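Local coordinates for glycosyl hydrolase family 2, TIM barrel domain protein (Faecalibacterium prausnitzii A2-165, PDB 6ED2), which acts as a beta-glucuronidase of glycosyl hydrolase family 2, probably releasing glucuronic acid from beta-linked glucuronide conjugates, at residues 224-229 / 293-298; 240-245 / 259-264; 265-268 / 273-276. One frame throughout, in Å; residues are numbered along the deposited sequence.

The three contacts lie within one beta-sandwich domain, their centres 8 to 10 Å apart. Contacts 1 and 2 each join the two facing sheets; contact 1 uses strand 223-232 and contact 2 its sheet neighbour 256-262, where I226 O lies 2.7 Å from L259 N, a probable hydrogen bond. Contact 3 closes one end through two further probable hydrogen bonds: I295 O to Y275 N (2.8 Å) ties it to contact 1, and D244 OD1 to Y273 OH (2.6 Å) to contact 2. Contact 2 holds E241, which with T239 makes the magnesium site; the ion is about 5 Å from the side chain of V240, about 12 Å from I295's and about 13 Å from Y275's.

Contact 1 of 3, residues 224-229 / 293-298; sequences AEIDYT and DRIGIR
A224 and I226 of 224-229 meet I295 and I297 of 293-298 through carbon alone, with no hydrogen bond across. A224 CB sits 3.5 Å from I297 CG2, the shortest approach of the contact. That branch is anti to the I297 backbone N (CG1 at chi1 -59°, beside N), which directs the methyl at the alanine while the longer CG1-CD1 arm is left for I226. The I226 side chain crosses this arm at about a right angle, its CD1 lying 4.0 Å from I297 CD1. The same I226 methyl meets I295 tip to tip, CD1 to CD1 at 4.0 Å, so one terminal carbon serves both isoleucines of the opposing segment.

All four residues are buried, and the backbones stay well apart: the nearest CA atoms, of A224 and I297, are 7.5 Å from each other. Face-to-face packing of this kind belongs to the immunoglobulin-like beta-sandwich of family 2 glycosyl hydrolases. Here strand 223-232 is the middle strand of the three-stranded sheet, and strand 286-295 is an outermost strand of the four-stranded one, with I297 in the loop beyond.

A second shell surrounds these methyls. L242 touches both I226 and I295, Y217 does likewise from strand 210-219, and V261 and L266 flank I297. On the other side of strand 223-232, where E225 points away from the contact, E225 and D227 both form salt bridges with R218. Before I295, D293 turns its carboxylate back on the chain: R294 N gives a hydrogen bond to D293 OD1 at 2.8 Å, reaching the oxygen from above the carboxylate plane, 37° out of it.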
loop_
_atom_site.group_PDB
_atom_site.type_symbol
_atom_site.label_atom_id
_atom_site.label_comp_id
_atom_site.label_asym_id
_atom_site.label_seq_id
_atom_site.Cartn_x
_atom_site.Cartn_y
_atom_site.Cartn_z
ATOM N N ALA A 224 37.608 0.713 40.040
ATOM C CA ALA A 224 38.081 1.255 38.783
ATOM C C ALA A 224 38.826 2.548 39.048
ATOM O O ALA A 224 38.707 3.153 40.117
ATOM C CB ALA A 224 36.925 1.490 37.808
ATOM N N GLU A 225 39.602 2.958 38.058
ATOM C CA GLU A 225 40.317 4.222 38.091
ATOM C C GLU A 225 40.077 4.967 36.789
ATOM O O GLU A 225 40.051 4.367 35.715
ATOM C CB GLU A 225 41.823 4.012 38.295
ATOM C CG GLU A 225 42.141 3.117 39.469
ATOM C CD GLU A 225 43.604 3.133 39.837
ATOM O OE1 GLU A 225 43.916 2.903 41.028
ATOM O OE2 GLU A 225 44.437 3.364 38.932
ATOM N N ILE A 226 39.898 6.277 36.897
ATOM C CA ILE A 226 39.708 7.154 35.757
ATOM C C ILE A 226 40.858 8.140 35.763
ATOM O O ILE A 226 40.966 8.953 36.690
ATOM C CB ILE A 226 38.365 7.910 35.820
ATOM C CG1 ILE A 226 37.195 6.955 36.100
ATOM C CG2 ILE A 226 38.169 8.695 34.536
ATOM C CD1 ILE A 226 35.890 7.663 36.528
ATOM N N ASP A 227 41.717 8.072 34.744
ATOM C CA ASP A 227 42.711 9.111 34.514
ATOM C C ASP A 227 42.064 10.213 33.688
ATOM O O ASP A 227 41.440 9.945 32.654
ATOM C CB ASP A 227 43.945 8.576 33.780
ATOM C CG ASP A 227 44.683 7.474 34.558
ATOM O OD1 ASP A 227 44.581 7.406 35.805
ATOM O OD2 ASP A 227 45.373 6.668 33.898
ATOM N N TYR A 228 42.231 11.451 34.129
ATOM C CA TYR A 228 41.598 12.571 33.479
ATOM C C TYR A 228 42.648 13.620 33.158
ATOM O O TYR A 228 43.689 13.708 33.811
ATOM C CB TYR A 228 40.482 13.168 34.372
ATOM C CG TYR A 228 41.004 13.920 35.583
ATOM C CD1 TYR A 228 41.416 15.235 35.477
ATOM C CD2 TYR A 228 41.080 13.316 36.826
ATOM C CE1 TYR A 228 41.900 15.923 36.560
ATOM C CE2 TYR A 228 41.565 14.014 37.932
ATOM C CZ TYR A 228 41.976 15.315 37.783
ATOM O OH TYR A 228 42.466 16.044 38.856
ATOM N N THR A 229 42.355 14.423 32.143
ATOM C CA THR A 229 42.961 15.728 31.993
ATOM C C THR A 229 41.837 16.753 31.900
ATOM O O THR A 229 40.708 16.424 31.517
ATOM C CB THR A 229 43.887 15.798 30.746
ATOM O OG1 THR A 229 43.108 15.823 29.539
ATOM C CG2 THR A 229 44.845 14.599 30.706
ATOM N N ASP A 293 29.008 16.972 33.612
ATOM C CA ASP A 293 28.803 15.974 32.578
ATOM C C ASP A 293 28.526 14.654 33.275
ATOM O O ASP A 293 28.562 14.551 34.507
ATOM C CB ASP A 293 30.010 15.896 31.631
ATOM C CG ASP A 293 29.649 15.381 30.234
ATOM O OD1 ASP A 293 28.506 14.890 30.028
ATOM O OD2 ASP A 293 30.539 15.447 29.347
ATOM N N ARG A 294 28.187 13.657 32.471
ATOM C CA ARG A 294 27.954 12.310 32.964
ATOM C C ARG A 294 28.836 11.367 32.172
ATOM O O ARG A 294 28.949 11.504 30.948
ATOM C CB ARG A 294 26.493 11.935 32.836
ATOM C CG ARG A 294 25.597 12.928 33.546
ATOM C CD ARG A 294 24.149 12.650 33.268
ATOM N NE ARG A 294 23.644 11.524 34.045
ATOM C CZ ARG A 294 22.726 10.675 33.588
ATOM N NH1 ARG A 294 22.237 10.829 32.347
ATOM N NH2 ARG A 294 22.313 9.670 34.356
ATOM N N ILE A 295 29.487 10.442 32.874
ATOM C CA ILE A 295 30.433 9.528 32.258
ATOM C C ILE A 295 30.109 8.115 32.712
ATOM O O ILE A 295 29.526 7.892 33.774
ATOM C CB ILE A 295 31.893 9.871 32.608
ATOM C CG1 ILE A 295 32.111 9.728 34.112
ATOM C CG2 ILE A 295 32.253 11.250 32.133
ATOM C CD1 ILE A 295 33.480 10.226 34.575
ATOM N N GLY A 296 30.501 7.157 31.895
ATOM C CA GLY A 296 30.352 5.752 32.226
ATOM C C GLY A 296 31.723 5.121 32.351
ATOM O O GLY A 296 32.638 5.451 31.593
ATOM N N ILE A 297 31.859 4.227 33.322
ATOM C CA ILE A 297 33.119 3.554 33.598
ATOM C C ILE A 297 33.118 2.241 32.824
ATOM O O ILE A 297 32.416 1.291 33.186
ATOM C CB ILE A 297 33.314 3.322 35.103
ATOM C CG1 ILE A 297 33.291 4.659 35.851
ATOM C CG2 ILE A 297 34.628 2.615 35.363
ATOM C CD1 ILE A 297 33.538 4.498 37.345
ATOM N N ARG A 298 33.895 2.192 31.749
ATOM C CA ARG A 298 33.972 0.996 30.928
ATOM C C ARG A 298 35.265 1.033 30.124
ATOM O O ARG A 298 35.730 2.107 29.725
ATOM C CB ARG A 298 32.762 0.882 29.989
ATOM C CG ARG A 298 32.679 2.000 28.950
ATOM C CD ARG A 298 33.299 1.589 27.623
ATOM N NE ARG A 298 33.348 2.658 26.618
ATOM C CZ ARG A 298 34.368 3.497 26.469
ATOM N NH1 ARG A 298 35.412 3.409 27.289
ATOM N NH2 ARG A 298 34.338 4.434 25.519
#

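Contact 2 of 3, residues 240-245 / 259-264; sequences VELYDG and LVVKNA
No ring or planar side chain takes part where V240 and L242 face L259 and V261; the one flat group touched is the V240 peptide, and L259 CD2 lies over the face of its carbonyl group, 3.9 Å from V240 O. The other L259 methyl, CD1, turns to the V240 side chain and lies 4.1 Å from CG1, so the two branches of one leucine divide between the carbonyl oxygen and the side chain of V240. A chi1 of -177° puts V240 CG1, opposite the backbone N, toward L259. Farther along, L242 CD2 and V261 CG2 make the tightest contact, 3.6 Å, and these two side chains, like V240 and L259, cross at about a right angle. The nearest CA atoms, of L242 and L259, are 7.7 Å apart, and no hydrogen bond links the segments, consistent with 238-244 and 256-262 belonging to different sheets. From V261 to A264 the chain makes a type II turn, with a weak A264 N to V261 O bond of 3.4 Å. E241, which points away from this core, belongs with T239 to the magnesium site, and its OE2 is salt-bridged to R248. Aliphatic residues thus fill the interior between the two strands, as in an immunoglobulin-like beta-sandwich.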
loop_
_atom_site.group_PDB
_atom_site.type_symbol
_atom_site.label_atom_id
_atom_site.label_comp_id
_atom_site.label_asym_id
_atom_site.label_seq_id
_atom_site.Cartn_x
_atom_site.Cartn_y
_atom_site.Cartn_z
ATOM N N VAL A 240 38.222 18.148 40.396
ATOM C CA VAL A 240 37.326 17.254 39.687
ATOM C C VAL A 240 36.715 16.316 40.715
ATOM O O VAL A 240 37.429 15.770 41.560
ATOM C CB VAL A 240 38.059 16.452 38.595
ATOM C CG1 VAL A 240 37.077 15.594 37.833
ATOM C CG2 VAL A 240 38.808 17.382 37.652
ATOM N N GLU A 241 35.402 16.142 40.653
ATOM C CA GLU A 241 34.684 15.302 41.593
ATOM C C GLU A 241 33.764 14.379 40.818
ATOM O O GLU A 241 33.292 14.716 39.731
ATOM C CB GLU A 241 33.855 16.136 42.582
ATOM C CG GLU A 241 34.666 17.083 43.443
ATOM C CD GLU A 241 33.788 18.109 44.132
ATOM O OE1 GLU A 241 33.314 19.042 43.447
ATOM O OE2 GLU A 241 33.555 17.975 45.348
ATOM N N LEU A 242 33.502 13.212 41.395
ATOM C CA LEU A 242 32.619 12.231 40.785
ATOM C C LEU A 242 31.537 11.886 41.793
ATOM O O LEU A 242 31.847 11.496 42.925
ATOM C CB LEU A 242 33.392 10.984 40.362
ATOM C CG LEU A 242 32.686 10.132 39.317
ATOM C CD1 LEU A 242 32.528 10.904 38.017
ATOM C CD2 LEU A 242 33.465 8.834 39.113
ATOM N N TYR A 243 30.273 12.040 41.389
ATOM C CA TYR A 243 29.134 11.790 42.261
ATOM C C TYR A 243 28.321 10.609 41.762
ATOM O O TYR A 243 28.070 10.474 40.559
ATOM C CB TYR A 243 28.228 13.019 42.362
ATOM C CG TYR A 243 28.800 14.091 43.247
ATOM C CD1 TYR A 243 29.688 15.025 42.739
ATOM C CD2 TYR A 243 28.474 14.156 44.598
ATOM C CE1 TYR A 243 30.212 16.007 43.530
ATOM C CE2 TYR A 243 29.015 15.142 45.412
ATOM C CZ TYR A 243 29.884 16.064 44.865
ATOM O OH TYR A 243 30.438 17.062 45.630
ATOM N N ASP A 244 27.928 9.757 42.697
ATOM C CA ASP A 244 26.909 8.734 42.486
ATOM C C ASP A 244 25.667 9.211 43.232
ATOM O O ASP A 244 25.556 9.022 44.446
ATOM C CB ASP A 244 27.377 7.382 43.002
ATOM C CG ASP A 244 26.414 6.269 42.657
ATOM O OD1 ASP A 244 25.458 6.544 41.903
ATOM O OD2 ASP A 244 26.615 5.129 43.135
ATOM N N GLY A 245 24.746 9.845 42.523
ATOM C CA GLY A 245 23.660 10.501 43.238
ATOM C C GLY A 245 24.229 11.654 44.042
ATOM O O GLY A 245 24.984 12.482 43.512
ATOM N N LEU A 259 40.850 9.508 39.312
ATOM C CA LEU A 259 39.724 9.308 40.216
ATOM C C LEU A 259 39.654 7.824 40.543
ATOM O O LEU A 259 39.566 6.990 39.638
ATOM C CB LEU A 259 38.413 9.808 39.603
ATOM C CG LEU A 259 38.448 11.271 39.141
ATOM C CD1 LEU A 259 37.352 11.533 38.137
ATOM C CD2 LEU A 259 38.363 12.238 40.335
ATOM N N VAL A 260 39.729 7.496 41.823
ATOM C CA VAL A 260 39.641 6.115 42.289
ATOM C C VAL A 260 38.210 5.866 42.721
ATOM O O VAL A 260 37.707 6.547 43.622
ATOM C CB VAL A 260 40.622 5.854 43.445
ATOM C CG1 VAL A 260 40.529 4.422 43.929
ATOM C CG2 VAL A 260 42.042 6.181 43.006
ATOM N N VAL A 261 37.544 4.897 42.090
ATOM C CA VAL A 261 36.135 4.613 42.364
ATOM C C VAL A 261 36.038 3.189 42.894
ATOM O O VAL A 261 36.026 2.219 42.121
ATOM C CB VAL A 261 35.246 4.806 41.131
ATOM C CG1 VAL A 261 33.790 4.612 41.506
ATOM C CG2 VAL A 261 35.461 6.183 40.527
ATOM N N LYS A 262 35.930 3.060 44.211
ATOM C CA LYS A 262 35.834 1.746 44.831
ATOM C C LYS A 262 34.467 1.124 44.561
ATOM O O LYS A 262 33.436 1.798 44.635
ATOM C CB LYS A 262 36.086 1.857 46.334
ATOM C CG LYS A 262 36.374 0.532 47.009
ATOM C CD LYS A 262 36.638 0.726 48.497
ATOM C CE LYS A 262 36.237 -0.504 49.306
ATOM N NZ LYS A 262 36.326 -0.241 50.773
ATOM N N ASN A 263 34.467 -0.170 44.236
ATOM C CA ASN A 263 33.236 -0.883 43.887
ATOM C C ASN A 263 32.485 -0.160 42.772
ATOM O O ASN A 263 31.261 -0.033 42.802
ATOM C CB ASN A 263 32.340 -1.071 45.112
ATOM C CG ASN A 263 33.048 -1.793 46.237
ATOM O OD1 ASN A 263 33.589 -2.883 46.042
ATOM N ND2 ASN A 263 33.049 -1.193 47.421
ATOM N N ALA A 264 33.242 0.354 41.806
ATOM C CA ALA A 264 32.672 1.036 40.658
ATOM C C ALA A 264 31.561 0.209 40.032
ATOM O O ALA A 264 31.711 -0.999 39.824
ATOM C CB ALA A 264 33.766 1.305 39.625
#

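Contact 3 of 3, residues 265-268 / 273-276; sequences RLWN and YLYD
The segments 265-268 and 273-276 run close, W267 CA and Y273 CA being 4.7 Å apart, yet the direct hydrogen bond between them joins backbone to side chain: R265 N donates to Y275 OH at 3.0 Å, nearly straight at 173°. A water closes a second link, giving one proton to R265 O (2.8 Å) and the other to Y273 O (2.7 Å); its oxygen lies at the edge of the Y275 ring, in the ring plane.

The R265 side chain lies over one face of the Y273 ring. Its CD makes a CH-pi contact, 3.8 Å from the ring centroid, and the bend at chi3 (58°) brings the guanidinium over the same face, offset toward its rim. The two planes are 27° apart, and Y273 CE1 sits over one guanidinium face, 3.4 Å from R265 NH1. At the far end of the ring, Y273 OH is hydrogen-bonded to D244 OD1 of strand 238-244. W267 meets the other segment differently: Y273 O lies in the plane of the indole at its edge, 3.6 Å from W267 CD1, and the same carbon rests 3.8 Å from L274 CD2, the two side chains running side by side.

Replacing Y273 with an alanine would probably strip the R265 side chain of the ring face it lies on, set its guanidinium free to turn, and leave D244 OD1 without its hydroxyl partner.

The connection from strand 256-262 into strand 275-283 folds back on itself at the end of the sandwich. Y275 packs on L242 of strand 238-244. W267 instead reaches toward the TIM barrel domain, its NE1 hydrogen-bonded to D368 O in helix 361-370 and its ring touching P431.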
loop_
_atom_site.group_PDB
_atom_site.type_symbol
_atom_site.label_atom_id
_atom_site.label_comp_id
_atom_site.label_asym_id
_atom_site.label_seq_id
_atom_site.Cartn_x
_atom_site.Cartn_y
_atom_site.Cartn_z
ATOM N N ARG A 265 30.441 0.865 39.742
ATOM C CA ARG A 265 29.369 0.270 38.948
ATOM C C ARG A 265 29.684 0.532 37.482
ATOM O O ARG A 265 29.696 1.684 37.029
ATOM C CB ARG A 265 28.012 0.839 39.347
ATOM C CG ARG A 265 27.773 0.790 40.849
ATOM C CD ARG A 265 26.334 1.093 41.189
ATOM N NE ARG A 265 25.424 0.155 40.541
ATOM C CZ ARG A 265 24.110 0.131 40.746
ATOM N NH1 ARG A 265 23.552 0.998 41.586
ATOM N NH2 ARG A 265 23.354 -0.756 40.111
ATOM N N LEU A 266 29.957 -0.536 36.749
ATOM C CA LEU A 266 30.451 -0.420 35.390
ATOM C C LEU A 266 29.310 -0.187 34.407
ATOM O O LEU A 266 28.196 -0.692 34.573
ATOM C CB LEU A 266 31.221 -1.683 35.007
ATOM C CG LEU A 266 32.461 -1.986 35.841
ATOM C CD1 LEU A 266 33.238 -3.152 35.218
ATOM C CD2 LEU A 266 33.354 -0.749 35.983
ATOM N N TRP A 267 29.613 0.590 33.377
ATOM C CA TRP A 267 28.727 0.772 32.242
ATOM C C TRP A 267 28.813 -0.447 31.328
ATOM O O TRP A 267 29.908 -0.874 30.953
ATOM C CB TRP A 267 29.134 2.050 31.512
ATOM C CG TRP A 267 28.247 2.514 30.420
ATOM C CD1 TRP A 267 27.340 3.548 30.471
ATOM C CD2 TRP A 267 28.229 2.030 29.072
ATOM N NE1 TRP A 267 26.742 3.716 29.238
ATOM C CE2 TRP A 267 27.267 2.793 28.365
ATOM C CE3 TRP A 267 28.921 1.016 28.397
ATOM C CZ2 TRP A 267 26.985 2.567 27.021
ATOM C CZ3 TRP A 267 28.645 0.799 27.059
ATOM C CH2 TRP A 267 27.687 1.571 26.382
ATOM N N ASN A 268 27.660 -1.013 30.976
ATOM C CA ASN A 268 27.603 -2.245 30.203
ATOM C C ASN A 268 26.526 -2.166 29.129
ATOM O O ASN A 268 25.590 -1.366 29.219
ATOM C CB ASN A 268 27.329 -3.438 31.109
ATOM C CG ASN A 268 28.543 -4.292 31.290
ATOM O OD1 ASN A 268 29.063 -4.870 30.316
ATOM N ND2 ASN A 268 29.028 -4.367 32.526
ATOM N N TYR A 273 25.432 2.480 33.370
ATOM C CA TYR A 273 25.475 3.206 34.627
ATOM C C TYR A 273 26.328 4.441 34.430
ATOM O O TYR A 273 27.455 4.347 33.941
ATOM C CB TYR A 273 26.033 2.355 35.767
ATOM C CG TYR A 273 25.646 2.908 37.108
ATOM C CD1 TYR A 273 24.447 2.541 37.704
ATOM C CD2 TYR A 273 26.456 3.834 37.767
ATOM C CE1 TYR A 273 24.072 3.050 38.924
ATOM C CE2 TYR A 273 26.083 4.357 38.997
ATOM C CZ TYR A 273 24.889 3.953 39.572
ATOM O OH TYR A 273 24.500 4.443 40.800
ATOM N N LEU A 274 25.791 5.594 34.805
ATOM C CA LEU A 274 26.452 6.873 34.604
ATOM C C LEU A 274 26.724 7.519 35.955
ATOM O O LEU A 274 25.935 7.371 36.897
ATOM C CB LEU A 274 25.597 7.803 33.721
ATOM C CG LEU A 274 25.423 7.313 32.273
ATOM C CD1 LEU A 274 24.514 8.237 31.472
ATOM C CD2 LEU A 274 26.789 7.152 31.568
ATOM N N TYR A 275 27.865 8.195 36.054
ATOM C CA TYR A 275 28.241 8.987 37.212
ATOM C C TYR A 275 28.220 10.455 36.831
ATOM O O TYR A 275 28.383 10.817 35.667
ATOM C CB TYR A 275 29.643 8.627 37.716
ATOM C CG TYR A 275 29.740 7.324 38.473
ATOM C CD1 TYR A 275 29.718 7.296 39.872
ATOM C CD2 TYR A 275 29.903 6.124 37.795
ATOM C CE1 TYR A 275 29.836 6.089 40.569
ATOM C CE2 TYR A 275 30.024 4.925 38.471
ATOM C CZ TYR A 275 29.985 4.907 39.858
ATOM O OH TYR A 275 30.105 3.701 40.509
ATOM N N ASP A 276 28.061 11.309 37.824
ATOM C CA ASP A 276 28.019 12.746 37.588
ATOM C C ASP A 276 29.408 13.322 37.821
ATOM O O ASP A 276 30.001 13.121 38.888
ATOM C CB ASP A 276 26.980 13.416 38.483
ATOM C CG ASP A 276 25.565 13.001 38.131
ATOM O OD1 ASP A 276 25.156 13.215 36.974
ATOM O OD2 ASP A 276 24.871 12.439 38.998
HETATM O O HOH W 1 29.825 3.624 35.047
#